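PDB 1ZZG: glucose-6-phosphate isomerase from Thermus thermophilus, which probably catalyses the reversible isomerisation of glucose 6-phosphate to fructose 6-phosphate, a step shared by glycolysis and gluconeogenesis. Local coordinates for residues Ala83-Phe88 against Phe95-His100; Val194-Leu199 against Ala204-Leu209; Ser251-His256 against Pro367-Tyr372; Pro258-Gln263 against Trp376-Leu381; Val311-Pro316 against Thr338-Leu343. All blocks are in the same frame, centred on the assembly; numbering follows the deposited sequence.

Contact 1: residues Ala83-Phe88 against Phe95-His100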
# COMPACT_ATOMS: atom_id res chain seq x y z
N ALA A 83 -10.98 1.72 1.07
CA ALA A 83 -10.70 2.47 2.29
C ALA A 83 -11.83 2.37 3.31
O ALA A 83 -11.59 2.17 4.50
CB ALA A 83 -10.42 3.93 1.94
N LEU A 84 -13.07 2.51 2.84
CA LEU A 84 -14.24 2.47 3.71
C LEU A 84 -14.62 1.07 4.21
O LEU A 84 -14.87 0.87 5.41
CB LEU A 84 -15.44 3.11 2.98
CG LEU A 84 -15.33 4.62 2.72
CD1 LEU A 84 -16.43 5.07 1.77
CD2 LEU A 84 -15.43 5.38 4.05
N GLU A 85 -14.66 0.10 3.31
CA GLU A 85 -15.02 -1.27 3.68
C GLU A 85 -14.02 -1.90 4.64
O GLU A 85 -14.40 -2.62 5.55
CB GLU A 85 -15.14 -2.13 2.42
CG GLU A 85 -15.62 -3.57 2.67
CD GLU A 85 -14.49 -4.55 2.87
OE1 GLU A 85 -13.54 -4.54 2.05
OE2 GLU A 85 -14.54 -5.36 3.83
N ALA A 86 -12.73 -1.61 4.45
CA ALA A 86 -11.70 -2.17 5.31
C ALA A 86 -11.86 -1.63 6.73
O ALA A 86 -11.59 -2.33 7.71
CB ALA A 86 -10.32 -1.81 4.78
N ALA A 87 -12.31 -0.39 6.84
CA ALA A 87 -12.46 0.24 8.15
C ALA A 87 -13.79 -0.04 8.85
O ALA A 87 -13.85 -0.03 10.09
CB ALA A 87 -12.26 1.74 8.01
N PHE A 88 -14.84 -0.30 8.09
CA PHE A 88 -16.14 -0.49 8.71
C PHE A 88 -16.92 -1.76 8.39
O PHE A 88 -18.14 -1.77 8.49
CB PHE A 88 -17.01 0.74 8.39
CG PHE A 88 -16.33 2.04 8.68
CD1 PHE A 88 -15.91 2.34 9.98
CD2 PHE A 88 -16.10 2.97 7.67
CE1 PHE A 88 -15.27 3.55 10.27
CE2 PHE A 88 -15.47 4.19 7.95
CZ PHE A 88 -15.05 4.48 9.25
N PHE A 95 -15.28 -9.18 0.74
CA PHE A 95 -15.14 -8.33 -0.43
C PHE A 95 -13.92 -8.71 -1.26
O PHE A 95 -12.85 -9.03 -0.72
CB PHE A 95 -15.07 -6.86 -0.00
CG PHE A 95 -16.39 -6.30 0.44
CD1 PHE A 95 -17.18 -5.57 -0.45
CD2 PHE A 95 -16.86 -6.52 1.73
CE1 PHE A 95 -18.42 -5.08 -0.07
CE2 PHE A 95 -18.11 -6.03 2.13
CZ PHE A 95 -18.89 -5.31 1.23
N HIS A 96 -14.10 -8.68 -2.58
CA HIS A 96 -13.05 -9.03 -3.53
C HIS A 96 -12.99 -7.90 -4.54
O HIS A 96 -14.01 -7.54 -5.13
CB HIS A 96 -13.40 -10.35 -4.21
CG HIS A 96 -13.79 -11.43 -3.25
ND1 HIS A 96 -12.87 -12.11 -2.48
CD2 HIS A 96 -15.00 -11.91 -2.89
CE1 HIS A 96 -13.50 -12.96 -1.69
NE2 HIS A 96 -14.79 -12.86 -1.92
N TYR A 97 -11.81 -7.34 -4.74
CA TYR A 97 -11.65 -6.20 -5.63
C TYR A 97 -10.91 -6.50 -6.92
O TYR A 97 -9.72 -6.83 -6.90
CB TYR A 97 -10.95 -5.07 -4.87
CG TYR A 97 -11.70 -4.59 -3.65
CD1 TYR A 97 -12.64 -3.56 -3.74
CD2 TYR A 97 -11.52 -5.21 -2.41
CE1 TYR A 97 -13.38 -3.16 -2.63
CE2 TYR A 97 -12.25 -4.80 -1.28
CZ TYR A 97 -13.18 -3.77 -1.41
OH TYR A 97 -13.93 -3.37 -0.32
N LEU A 98 -11.61 -6.38 -8.04
CA LEU A 98 -10.99 -6.59 -9.34
C LEU A 98 -10.55 -5.22 -9.84
O LEU A 98 -11.24 -4.58 -10.65
CB LEU A 98 -11.96 -7.24 -10.33
CG LEU A 98 -11.57 -8.67 -10.72
CD1 LEU A 98 -11.87 -9.61 -9.55
CD2 LEU A 98 -12.33 -9.10 -11.97
N ASP A 99 -9.41 -4.77 -9.32
CA ASP A 99 -8.81 -3.49 -9.68
C ASP A 99 -7.51 -3.80 -10.42
O ASP A 99 -6.50 -3.12 -10.26
CB ASP A 99 -8.52 -2.68 -8.41
CG ASP A 99 -7.62 -3.43 -7.44
OD1 ASP A 99 -7.46 -4.66 -7.61
OD2 ASP A 99 -7.07 -2.80 -6.50
N HIS A 100 -7.56 -4.86 -11.22
CA HIS A 100 -6.40 -5.31 -11.97
C HIS A 100 -6.89 -6.31 -13.00
O HIS A 100 -8.07 -6.69 -13.01
CB HIS A 100 -5.43 -6.00 -11.02
CG HIS A 100 -5.96 -7.28 -10.48
ND1 HIS A 100 -5.88 -8.47 -11.17
CD2 HIS A 100 -6.67 -7.55 -9.35
CE1 HIS A 100 -6.50 -9.42 -10.50
NE2 HIS A 100 -7.00 -8.89 -9.39
O HOH W 1 -13.65 -8.39 2.98
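Glu85 meets both Phe95 and Tyr97, and the contact is built around this one glutamate. The tight part lies on the Phe95 ring. Glu85 CG sits over one face of it, 3.5 Å from the ring centroid, a CH-pi contact. The carboxylate follows and stacks on the same ring, its plane tilted by about 19°. Glu85 CD comes to 3.3 Å from Phe95 CD2. A bend at chi2 (-92°) turns the carboxylate so that it can lie along the ring.

The second grip is polar. Tyr97 OH donates to Glu85 OE1 over 2.7 Å. It arrives on the anti side of the oxygen, 17° out of the carboxylate plane.

The looser side is the other oxygen. A water gives a long bond to Glu85 OE2 (3.3 Å) and accepts from Phe95 N (2.9 Å). Asn89 ND2 also binds Glu85 OE2. With an alanine here, Tyr97 OH would probably lose this acceptor and the Phe95 ring the chain that covers part of its face.

The Phe95 ring also meets Phe69 and packs on Pro198. The arrangement belongs to the beta-alpha-beta unit formed by strand 68-72, helix 79-88 and strand 94-98. Here the connecting helix rests against the strand it leads into, at one end of a five-stranded parallel sheet.

Contact 2: residues Val194-Leu199 against Ala204-Leu209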
# COMPACT_ATOMS: atom_id res chain seq x y z
N VAL A 194 -20.85 4.58 -5.22
CA VAL A 194 -19.56 3.92 -5.42
C VAL A 194 -19.10 3.33 -4.08
O VAL A 194 -18.68 2.18 -4.01
CB VAL A 194 -18.47 4.90 -5.91
CG1 VAL A 194 -17.09 4.25 -5.85
CG2 VAL A 194 -18.77 5.35 -7.33
N GLY A 195 -19.20 4.13 -3.03
CA GLY A 195 -18.81 3.66 -1.71
C GLY A 195 -19.99 3.23 -0.85
O GLY A 195 -19.87 2.31 -0.04
N LEU A 196 -21.14 3.87 -1.03
CA LEU A 196 -22.31 3.54 -0.23
C LEU A 196 -22.83 2.12 -0.43
O LEU A 196 -23.17 1.44 0.54
CB LEU A 196 -23.44 4.53 -0.48
CG LEU A 196 -23.07 5.98 -0.15
CD1 LEU A 196 -24.25 6.88 -0.44
CD2 LEU A 196 -22.64 6.08 1.31
N LEU A 197 -22.87 1.66 -1.68
CA LEU A 197 -23.36 0.32 -1.96
C LEU A 197 -22.52 -0.75 -1.25
O LEU A 197 -23.05 -1.55 -0.48
CB LEU A 197 -23.40 0.05 -3.47
CG LEU A 197 -23.99 -1.31 -3.85
CD1 LEU A 197 -25.41 -1.44 -3.28
CD2 LEU A 197 -24.00 -1.48 -5.36
N PRO A 198 -21.20 -0.80 -1.51
CA PRO A 198 -20.43 -1.83 -0.81
C PRO A 198 -20.50 -1.66 0.71
O PRO A 198 -20.57 -2.65 1.42
CB PRO A 198 -19.01 -1.65 -1.36
CG PRO A 198 -18.99 -0.21 -1.86
CD PRO A 198 -20.36 -0.08 -2.48
N LEU A 199 -20.51 -0.43 1.19
CA LEU A 199 -20.59 -0.20 2.64
C LEU A 199 -21.89 -0.74 3.23
O LEU A 199 -21.92 -1.19 4.38
CB LEU A 199 -20.46 1.28 2.98
CG LEU A 199 -19.04 1.78 3.24
CD1 LEU A 199 -19.09 3.26 3.57
CD2 LEU A 199 -18.40 0.99 4.39
N ALA A 204 -22.22 -1.11 7.44
CA ALA A 204 -21.75 0.13 8.06
C ALA A 204 -22.85 1.19 8.12
O ALA A 204 -23.84 1.12 7.38
CB ALA A 204 -20.56 0.67 7.28
N ASP A 205 -22.67 2.19 8.98
CA ASP A 205 -23.65 3.27 9.13
C ASP A 205 -23.44 4.38 8.09
O ASP A 205 -22.69 5.33 8.32
CB ASP A 205 -23.56 3.84 10.54
CG ASP A 205 -24.68 4.82 10.85
OD1 ASP A 205 -25.52 5.07 9.96
OD2 ASP A 205 -24.72 5.35 11.99
N LEU A 206 -24.13 4.25 6.96
CA LEU A 206 -24.03 5.22 5.87
C LEU A 206 -24.44 6.62 6.31
O LEU A 206 -23.80 7.60 5.94
CB LEU A 206 -24.91 4.78 4.70
CG LEU A 206 -24.78 3.31 4.30
CD1 LEU A 206 -25.69 3.03 3.13
CD2 LEU A 206 -23.34 2.98 3.96
N ASP A 207 -25.50 6.71 7.10
CA ASP A 207 -26.00 7.99 7.58
C ASP A 207 -24.90 8.76 8.32
O ASP A 207 -24.70 9.96 8.11
CB ASP A 207 -27.19 7.77 8.52
CG ASP A 207 -28.35 7.06 7.83
OD1 ASP A 207 -29.26 7.75 7.33
OD2 ASP A 207 -28.33 5.81 7.78
N ALA A 208 -24.17 8.06 9.19
CA ALA A 208 -23.11 8.68 9.97
C ALA A 208 -21.98 9.14 9.07
O ALA A 208 -21.38 10.18 9.29
CB ALA A 208 -22.58 7.69 11.02
N LEU A 209 -21.70 8.36 8.03
CA LEU A 209 -20.65 8.73 7.10
C LEU A 209 -20.98 10.07 6.44
O LEU A 209 -20.14 10.97 6.42
CB LEU A 209 -20.50 7.64 6.03
CG LEU A 209 -19.37 7.81 5.01
CD1 LEU A 209 -18.01 7.55 5.68
CD2 LEU A 209 -19.59 6.82 3.87
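Leu199 and Ala204 bring together the flat groups of this contact, which are peptide units rather than rings. Ala204 N donates to Leu199 O over 3.1 Å, and the bond is nearly straight (170°). The donor is tilted 23° from the carbonyl plane. The Leu196 carbonyl takes no such bond across the contact; Leu206 CD2 lies 3.8 Å from Leu196 O.

The rest is aliphatic packing. The two methyls of Leu199 part ways. Leu199 CD2 reaches Ala204 CB, and Leu199 CD1 reaches Leu209 CD2, both at 3.6 Å. The Leu199 and Leu209 side chains cross at about a right angle. Leu209 CG stands anti to its own backbone N (chi1 -176°), and this carries CD2 toward helix 193-201. Leu206 CD2 is pressed against the base of the Leu199 side chain, 3.5 Å from Leu199 CB, tighter than usual for carbons. Leu196 CD2 fills in behind, 4.1 Å from CD2 of both Leu206 and Leu209.

The contact closes the short link between helix 193-201 and helix 206-221, with Asp205 at the N-cap of the latter. Leu84 of helix 79-88 touches both Leu199 and Leu209. Behind helix 193-201, Leu197 packs on helix 52-61 and strand 155-159.

Contact 3: residues Ser251-His256 against Pro367-Tyr372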
# COMPACT_ATOMS: atom_id res chain seq x y z
N SER A 251 -3.51 3.70 12.12
CA SER A 251 -4.65 2.80 12.24
C SER A 251 -4.51 1.69 11.21
O SER A 251 -3.98 1.92 10.12
CB SER A 251 -5.96 3.55 12.00
OG SER A 251 -7.07 2.67 11.98
N GLU A 252 -4.96 0.49 11.56
CA GLU A 252 -4.90 -0.62 10.62
C GLU A 252 -6.26 -0.69 9.91
O GLU A 252 -6.34 -1.04 8.74
CB GLU A 252 -4.61 -1.94 11.36
CG GLU A 252 -4.58 -3.18 10.46
CD GLU A 252 -3.45 -3.18 9.43
OE1 GLU A 252 -2.52 -2.35 9.51
OE2 GLU A 252 -3.49 -4.05 8.53
N ARG A 253 -7.33 -0.34 10.63
CA ARG A 253 -8.66 -0.34 10.04
C ARG A 253 -8.69 0.62 8.84
O ARG A 253 -9.39 0.39 7.86
CB ARG A 253 -9.70 0.10 11.07
CG ARG A 253 -9.86 -0.86 12.25
CD ARG A 253 -10.79 -0.26 13.28
NE ARG A 253 -12.10 0.02 12.70
CZ ARG A 253 -12.97 0.89 13.20
NH1 ARG A 253 -12.67 1.57 14.30
NH2 ARG A 253 -14.15 1.07 12.61
N LEU A 254 -7.90 1.69 8.94
CA LEU A 254 -7.80 2.69 7.87
C LEU A 254 -6.57 2.46 6.99
O LEU A 254 -6.07 3.39 6.37
CB LEU A 254 -7.72 4.09 8.46
CG LEU A 254 -8.96 4.72 9.11
CD1 LEU A 254 -8.59 6.10 9.62
CD2 LEU A 254 -10.09 4.81 8.09
N SER A 255 -6.09 1.22 6.93
CA SER A 255 -4.90 0.90 6.14
C SER A 255 -5.02 1.23 4.64
O SER A 255 -4.01 1.35 3.95
CB SER A 255 -4.55 -0.58 6.29
OG SER A 255 -5.51 -1.40 5.65
N HIS A 256 -6.24 1.38 4.14
CA HIS A 256 -6.42 1.67 2.72
C HIS A 256 -6.73 3.14 2.44
O HIS A 256 -6.88 3.53 1.27
CB HIS A 256 -7.51 0.77 2.15
CG HIS A 256 -7.12 -0.68 2.11
ND1 HIS A 256 -6.41 -1.23 1.07
CD2 HIS A 256 -7.28 -1.67 3.02
CE1 HIS A 256 -6.13 -2.49 1.34
NE2 HIS A 256 -6.65 -2.78 2.52
N PRO A 367 -11.48 11.83 16.69
CA PRO A 367 -11.91 11.37 18.01
C PRO A 367 -11.78 9.85 18.13
O PRO A 367 -11.44 9.32 19.18
CB PRO A 367 -13.36 11.83 18.07
CG PRO A 367 -13.32 13.12 17.28
CD PRO A 367 -12.46 12.75 16.09
N GLU A 368 -12.04 9.16 17.03
CA GLU A 368 -11.94 7.71 16.97
C GLU A 368 -12.15 7.34 15.50
O GLU A 368 -12.54 8.19 14.71
CB GLU A 368 -13.02 7.05 17.84
CG GLU A 368 -14.45 7.13 17.29
CD GLU A 368 -15.06 8.52 17.36
OE1 GLU A 368 -15.16 9.07 18.48
OE2 GLU A 368 -15.44 9.07 16.30
N VAL A 369 -11.88 6.09 15.14
CA VAL A 369 -12.08 5.66 13.77
C VAL A 369 -13.53 5.21 13.63
O VAL A 369 -13.88 4.08 13.97
CB VAL A 369 -11.14 4.50 13.37
CG1 VAL A 369 -11.41 4.09 11.92
CG2 VAL A 369 -9.69 4.92 13.54
N SER A 370 -14.37 6.13 13.15
CA SER A 370 -15.80 5.87 12.96
C SER A 370 -16.27 6.46 11.63
O SER A 370 -15.61 7.33 11.06
CB SER A 370 -16.59 6.50 14.10
OG SER A 370 -16.38 7.91 14.15
N PRO A 371 -17.42 5.98 11.12
CA PRO A 371 -17.93 6.51 9.86
C PRO A 371 -18.02 8.04 9.91
O PRO A 371 -17.62 8.74 8.97
CB PRO A 371 -19.31 5.86 9.75
CG PRO A 371 -19.10 4.52 10.44
CD PRO A 371 -18.30 4.93 11.65
N TYR A 372 -18.53 8.56 11.02
CA TYR A 372 -18.68 10.00 11.23
C TYR A 372 -17.34 10.72 11.11
O TYR A 372 -17.19 11.64 10.30
CB TYR A 372 -19.30 10.25 12.61
CG TYR A 372 -19.55 11.71 12.96
CD1 TYR A 372 -20.66 12.39 12.46
CD2 TYR A 372 -18.68 12.40 13.80
CE1 TYR A 372 -20.91 13.72 12.81
CE2 TYR A 372 -18.91 13.74 14.15
CZ TYR A 372 -20.03 14.39 13.65
OH TYR A 372 -20.25 15.70 14.00
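Val369 fits among Ser251, Arg253 and Leu254, and carries nearly all of the contact from its side. The apolar part comes first. The Leu254 and Val369 side chains meet tip to tip, with Leu254 CG 3.8 Å from Val369 CG1. Val369 CG1 also lies 3.7 Å above one face of the Arg253 guanidinium, toward its rim. Val369 CG2 points to Ser251 OG.

The polar part uses the valine backbone. Arg253 NH1 donates to Val369 O over 2.8 Å, but the bond is bent (129°) and weak. A turn at chi3 (59°) brings the guanidinium to this carbonyl. Its stronger partner is Ala87 O, bound by Arg253 NH2. Ser251 OG is held by Glu102 of the second subunit.

A leucine in place of Arg253 would probably leave the carbonyls of Val369 and Ala87 without this donor. The chemistry is consistent with a buried cation whose charge is probably eased by main-chain oxygens: one guanidinium ties the turn 252-255 to helix 79-88 and to the segment leading into helix 371-391.

Contact 4: residues Pro258-Gln263 against Trp376-Leu381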
# COMPACT_ATOMS: atom_id res chain seq x y z
N PRO A 258 -4.68 5.81 3.01
CA PRO A 258 -3.57 6.51 2.35
C PRO A 258 -3.59 6.39 0.83
O PRO A 258 -3.34 7.37 0.12
CB PRO A 258 -2.33 5.86 2.98
CG PRO A 258 -2.81 5.57 4.38
CD PRO A 258 -4.18 4.97 4.11
N SER A 259 -3.89 5.20 0.31
CA SER A 259 -3.93 5.00 -1.14
C SER A 259 -4.99 5.89 -1.77
O SER A 259 -4.79 6.44 -2.85
CB SER A 259 -4.22 3.54 -1.48
OG SER A 259 -3.10 2.73 -1.21
N TRP A 260 -6.13 6.02 -1.09
CA TRP A 260 -7.22 6.86 -1.58
C TRP A 260 -6.75 8.31 -1.65
O TRP A 260 -7.03 9.02 -2.63
CB TRP A 260 -8.43 6.76 -0.64
CG TRP A 260 -9.51 7.74 -0.95
CD1 TRP A 260 -10.48 7.64 -1.92
CD2 TRP A 260 -9.72 9.01 -0.31
NE1 TRP A 260 -11.27 8.76 -1.92
CE2 TRP A 260 -10.83 9.62 -0.95
CE3 TRP A 260 -9.08 9.68 0.73
CZ2 TRP A 260 -11.31 10.88 -0.57
CZ3 TRP A 260 -9.56 10.94 1.12
CH2 TRP A 260 -10.66 11.52 0.46
N PHE A 261 -6.04 8.76 -0.62
CA PHE A 261 -5.55 10.14 -0.61
C PHE A 261 -4.51 10.39 -1.69
O PHE A 261 -4.47 11.46 -2.31
CB PHE A 261 -4.94 10.50 0.75
CG PHE A 261 -4.33 11.88 0.77
CD1 PHE A 261 -5.15 13.01 0.72
CD2 PHE A 261 -2.95 12.04 0.76
CE1 PHE A 261 -4.59 14.29 0.64
CE2 PHE A 261 -2.39 13.31 0.67
CZ PHE A 261 -3.21 14.44 0.62
N VAL A 262 -3.65 9.40 -1.91
CA VAL A 262 -2.62 9.53 -2.94
C VAL A 262 -3.25 9.80 -4.31
O VAL A 262 -2.77 10.67 -5.04
CB VAL A 262 -1.72 8.28 -2.98
CG1 VAL A 262 -0.77 8.35 -4.16
CG2 VAL A 262 -0.90 8.20 -1.69
N GLN A 263 -4.31 9.08 -4.67
CA GLN A 263 -4.96 9.34 -5.95
C GLN A 263 -5.61 10.72 -5.92
O GLN A 263 -5.51 11.49 -6.87
CB GLN A 263 -6.06 8.32 -6.28
CG GLN A 263 -6.94 8.84 -7.42
CD GLN A 263 -8.00 7.86 -7.90
OE1 GLN A 263 -8.57 7.12 -7.11
NE2 GLN A 263 -8.29 7.89 -9.20
N TRP A 376 -15.86 12.73 7.78
CA TRP A 376 -15.44 14.11 8.00
C TRP A 376 -14.03 14.27 7.40
O TRP A 376 -13.80 15.18 6.60
CB TRP A 376 -15.40 14.40 9.51
CG TRP A 376 -15.19 15.86 9.86
CD1 TRP A 376 -14.36 16.75 9.22
CD2 TRP A 376 -15.76 16.57 10.96
NE1 TRP A 376 -14.40 17.97 9.85
CE2 TRP A 376 -15.25 17.89 10.93
CE3 TRP A 376 -16.67 16.22 11.97
CZ2 TRP A 376 -15.61 18.86 11.87
CZ3 TRP A 376 -17.03 17.19 12.92
CH2 TRP A 376 -16.49 18.49 12.85
N LEU A 377 -13.11 13.38 7.76
CA LEU A 377 -11.74 13.45 7.24
C LEU A 377 -11.66 13.41 5.72
O LEU A 377 -11.00 14.23 5.09
CB LEU A 377 -10.89 12.33 7.84
CG LEU A 377 -9.45 12.23 7.32
CD1 LEU A 377 -8.73 13.56 7.51
CD2 LEU A 377 -8.71 11.11 8.05
N MET A 378 -12.34 12.44 5.11
CA MET A 378 -12.33 12.32 3.66
C MET A 378 -12.88 13.56 2.95
O MET A 378 -12.29 14.05 1.99
CB MET A 378 -13.10 11.07 3.23
CG MET A 378 -12.41 9.77 3.63
SD MET A 378 -13.33 8.28 3.17
CE MET A 378 -13.00 8.21 1.41
N GLN A 379 -14.02 14.06 3.42
CA GLN A 379 -14.62 15.25 2.81
C GLN A 379 -13.70 16.46 3.03
O GLN A 379 -13.60 17.34 2.17
CB GLN A 379 -16.00 15.52 3.41
CG GLN A 379 -16.77 16.65 2.70
CD GLN A 379 -17.39 16.20 1.39
OE1 GLN A 379 -17.10 15.11 0.89
NE2 GLN A 379 -18.25 17.04 0.82
N HIS A 380 -13.05 16.50 4.19
CA HIS A 380 -12.12 17.58 4.53
C HIS A 380 -10.97 17.61 3.53
O HIS A 380 -10.57 18.67 3.06
CB HIS A 380 -11.56 17.34 5.94
CG HIS A 380 -10.37 18.20 6.28
ND1 HIS A 380 -10.43 19.23 7.20
CD2 HIS A 380 -9.10 18.18 5.82
CE1 HIS A 380 -9.24 19.80 7.29
NE2 HIS A 380 -8.42 19.19 6.47
N LEU A 381 -10.44 16.43 3.21
CA LEU A 381 -9.33 16.33 2.27
C LEU A 381 -9.74 16.70 0.85
O LEU A 381 -8.94 17.27 0.10
CB LEU A 381 -8.73 14.92 2.31
CG LEU A 381 -8.04 14.65 3.66
CD1 LEU A 381 -7.69 13.18 3.79
CD2 LEU A 381 -6.78 15.52 3.77
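Trp260 is the first residue of helix 257-269 to meet Met378 and Leu381. Its CG is anti to the backbone N (chi1 171°), and the indole reaches across to helix 371-391. Met378 folds over one face of it. A bend at chi3 (76°) brings Met378 CE to 3.7 Å from the centroid of the six-membered ring, a CH-pi contact. Met378 SD is farther from that centroid, at 4.8 Å, almost exactly on the normal. The far corner of the indole meets backbone: Trp260 CH2 is 3.4 Å from Met378 O. Leu381 CD1 lies at the edge of the indole, 4.0 Å from Trp260 CZ3.

Phe261 comes next. Its ring meets the same methyl, with Phe261 CD1 4.0 Å from Leu381 CD1; Phe261 CE1 meets the other branch, Leu381 CD2, and the two side chains cross at about a right angle. Phe261 also stacks on Phe247 of strand 244-249. Gln263 NE2 binds Glu267, the predicted proton donor.

The axes of 258-263 and 376-381 run nearly parallel, 16° apart, with a closest approach of 11.5 Å. Wide spacing suits the large indole between them. Met378 over Trp260 is a Met-aromatic contact, set in the alpha/beta core of the isomerase.

Contact 5: residues Val311-Pro316 against Thr338-Leu343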
# COMPACT_ATOMS: atom_id res chain seq x y z
N VAL A 311 -2.23 11.31 10.76
CA VAL A 311 -3.62 11.18 11.16
C VAL A 311 -3.63 10.25 12.36
O VAL A 311 -3.25 9.08 12.26
CB VAL A 311 -4.45 10.56 10.02
CG1 VAL A 311 -5.90 10.39 10.45
CG2 VAL A 311 -4.34 11.45 8.79
N ILE A 312 -4.06 10.78 13.51
CA ILE A 312 -4.06 10.01 14.75
C ILE A 312 -5.40 9.94 15.48
O ILE A 312 -6.01 10.97 15.78
CB ILE A 312 -3.05 10.61 15.74
CG1 ILE A 312 -1.68 10.74 15.07
CG2 ILE A 312 -3.00 9.78 17.01
CD1 ILE A 312 -0.69 11.57 15.86
N PRO A 313 -5.88 8.72 15.78
CA PRO A 313 -7.15 8.56 16.49
C PRO A 313 -6.91 8.87 17.97
O PRO A 313 -5.80 8.69 18.46
CB PRO A 313 -7.49 7.09 16.24
CG PRO A 313 -6.14 6.46 16.24
CD PRO A 313 -5.33 7.41 15.38
N GLU A 314 -7.93 9.33 18.67
CA GLU A 314 -7.75 9.65 20.09
C GLU A 314 -8.41 8.65 21.03
O GLU A 314 -8.20 8.71 22.24
CB GLU A 314 -8.26 11.05 20.38
CG GLU A 314 -7.47 12.13 19.66
CD GLU A 314 -7.81 13.52 20.14
OE1 GLU A 314 -8.98 13.93 20.00
OE2 GLU A 314 -6.90 14.20 20.65
N ALA A 315 -9.20 7.74 20.48
CA ALA A 315 -9.88 6.75 21.29
C ALA A 315 -10.21 5.51 20.48
O ALA A 315 -10.43 5.58 19.27
CB ALA A 315 -11.17 7.33 21.88
N PRO A 316 -10.22 4.34 21.14
CA PRO A 316 -10.54 3.07 20.47
C PRO A 316 -12.04 2.88 20.60
O PRO A 316 -12.68 3.52 21.43
CB PRO A 316 -9.78 2.06 21.31
CG PRO A 316 -9.98 2.59 22.70
CD PRO A 316 -9.74 4.10 22.52
N THR A 338 -2.92 -0.87 27.60
CA THR A 338 -3.82 -1.36 26.56
C THR A 338 -3.17 -1.24 25.18
O THR A 338 -2.19 -0.52 25.01
CB THR A 338 -5.15 -0.57 26.53
OG1 THR A 338 -4.91 0.76 26.05
CG2 THR A 338 -5.78 -0.50 27.92
N LEU A 339 -3.71 -1.96 24.20
CA LEU A 339 -3.18 -1.90 22.85
C LEU A 339 -3.33 -0.50 22.28
O LEU A 339 -2.41 0.03 21.65
CB LEU A 339 -3.89 -2.92 21.94
CG LEU A 339 -3.52 -4.39 22.19
CD1 LEU A 339 -4.22 -5.29 21.18
CD2 LEU A 339 -2.02 -4.56 22.09
N PHE A 340 -4.49 0.12 22.50
CA PHE A 340 -4.69 1.47 21.98
C PHE A 340 -3.73 2.44 22.67
O PHE A 340 -3.21 3.36 22.05
CB PHE A 340 -6.12 1.95 22.21
CG PHE A 340 -6.40 3.28 21.55
CD1 PHE A 340 -6.75 3.34 20.21
CD2 PHE A 340 -6.23 4.46 22.26
CE1 PHE A 340 -6.92 4.57 19.57
CE2 PHE A 340 -6.40 5.70 21.63
CZ PHE A 340 -6.75 5.75 20.29
N GLN A 341 -3.52 2.22 23.96
CA GLN A 341 -2.61 3.07 24.73
C GLN A 341 -1.23 3.04 24.07
O GLN A 341 -0.55 4.07 23.96
CB GLN A 341 -2.51 2.56 26.17
CG GLN A 341 -1.83 3.52 27.13
CD GLN A 341 -1.74 2.94 28.53
OE1 GLN A 341 -2.46 2.00 28.88
NE2 GLN A 341 -0.86 3.51 29.35
N LEU A 342 -0.82 1.86 23.62
CA LEU A 342 0.47 1.70 22.96
C LEU A 342 0.45 2.44 21.62
O LEU A 342 1.35 3.21 21.30
CB LEU A 342 0.77 0.21 22.71
CG LEU A 342 2.08 -0.08 21.96
CD1 LEU A 342 3.25 0.63 22.64
CD2 LEU A 342 2.31 -1.58 21.91
N LEU A 343 -0.60 2.19 20.84
CA LEU A 343 -0.77 2.82 19.54
C LEU A 343 -0.64 4.33 19.66
O LEU A 343 0.14 4.96 18.94
CB LEU A 343 -2.15 2.44 18.98
CG LEU A 343 -2.69 3.11 17.70
CD1 LEU A 343 -1.63 3.08 16.60
CD2 LEU A 343 -3.97 2.38 17.25
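Phe340 points from the first turn of its helix into the chain at Pro313-Pro316. Its CB starts beside the second proline, 3.8 Å from Pro316 CB. With CG anti to the backbone N (chi1 -174°), the ring extends straight out with that proline over one face. Pro316 CD lies over the ring, 3.6 Å from its centroid and 14° off the normal, a CH-pi contact. Along one side, Phe340 CD1 meets Pro316 CB at 3.5 Å, and Phe340 CE1 then meets Pro313 CG at 3.9 Å. Ala315 C lies over the face near Phe340 CE1. Along the other, Phe340 CD2 meets Pro316 CD, and Phe340 CE2 approaches Glu314 O at 3.6 Å. The tip is packed against backbone: Phe340 CZ is 3.2 Å from Ala315 N. Phe340 CZ also covers Pro313 O at 3.6 Å, a buried oxygen that has no hydrogen-bond partner in the model.

Thr338 and Gln341 form a capping box at the start of this helix. The whole fits a beta-alpha-beta crossover, with helix 339-356 linking the neighbouring parallel strands 306-313 and 360-366.

Contacts 1, 2 and 3 form a continuous patch, centres 13 to 14 Å apart. Leu84 joins contact 1 to contact 2 and also touches Met378 of contact 4, with Leu84 CD2 3.7 Å from Met378 SD. Phe88 packs on Ser370 and Pro371 of contact 3, and Ala87 O lies 2.8 Å from Arg253 NH2, a probable hydrogen bond. Contacts 3 and 4 share helix 371-391, and their segments alternate. Contact 5 is nested in the loops both close, and touches contact 3 where Glu368 CB lies 3.3 Å from Ala315 O. Contact 4 lies near the predicted active site: Trp260 and Glu267 side chains are about 10 Å apart. The other four lie away from the annotated sites.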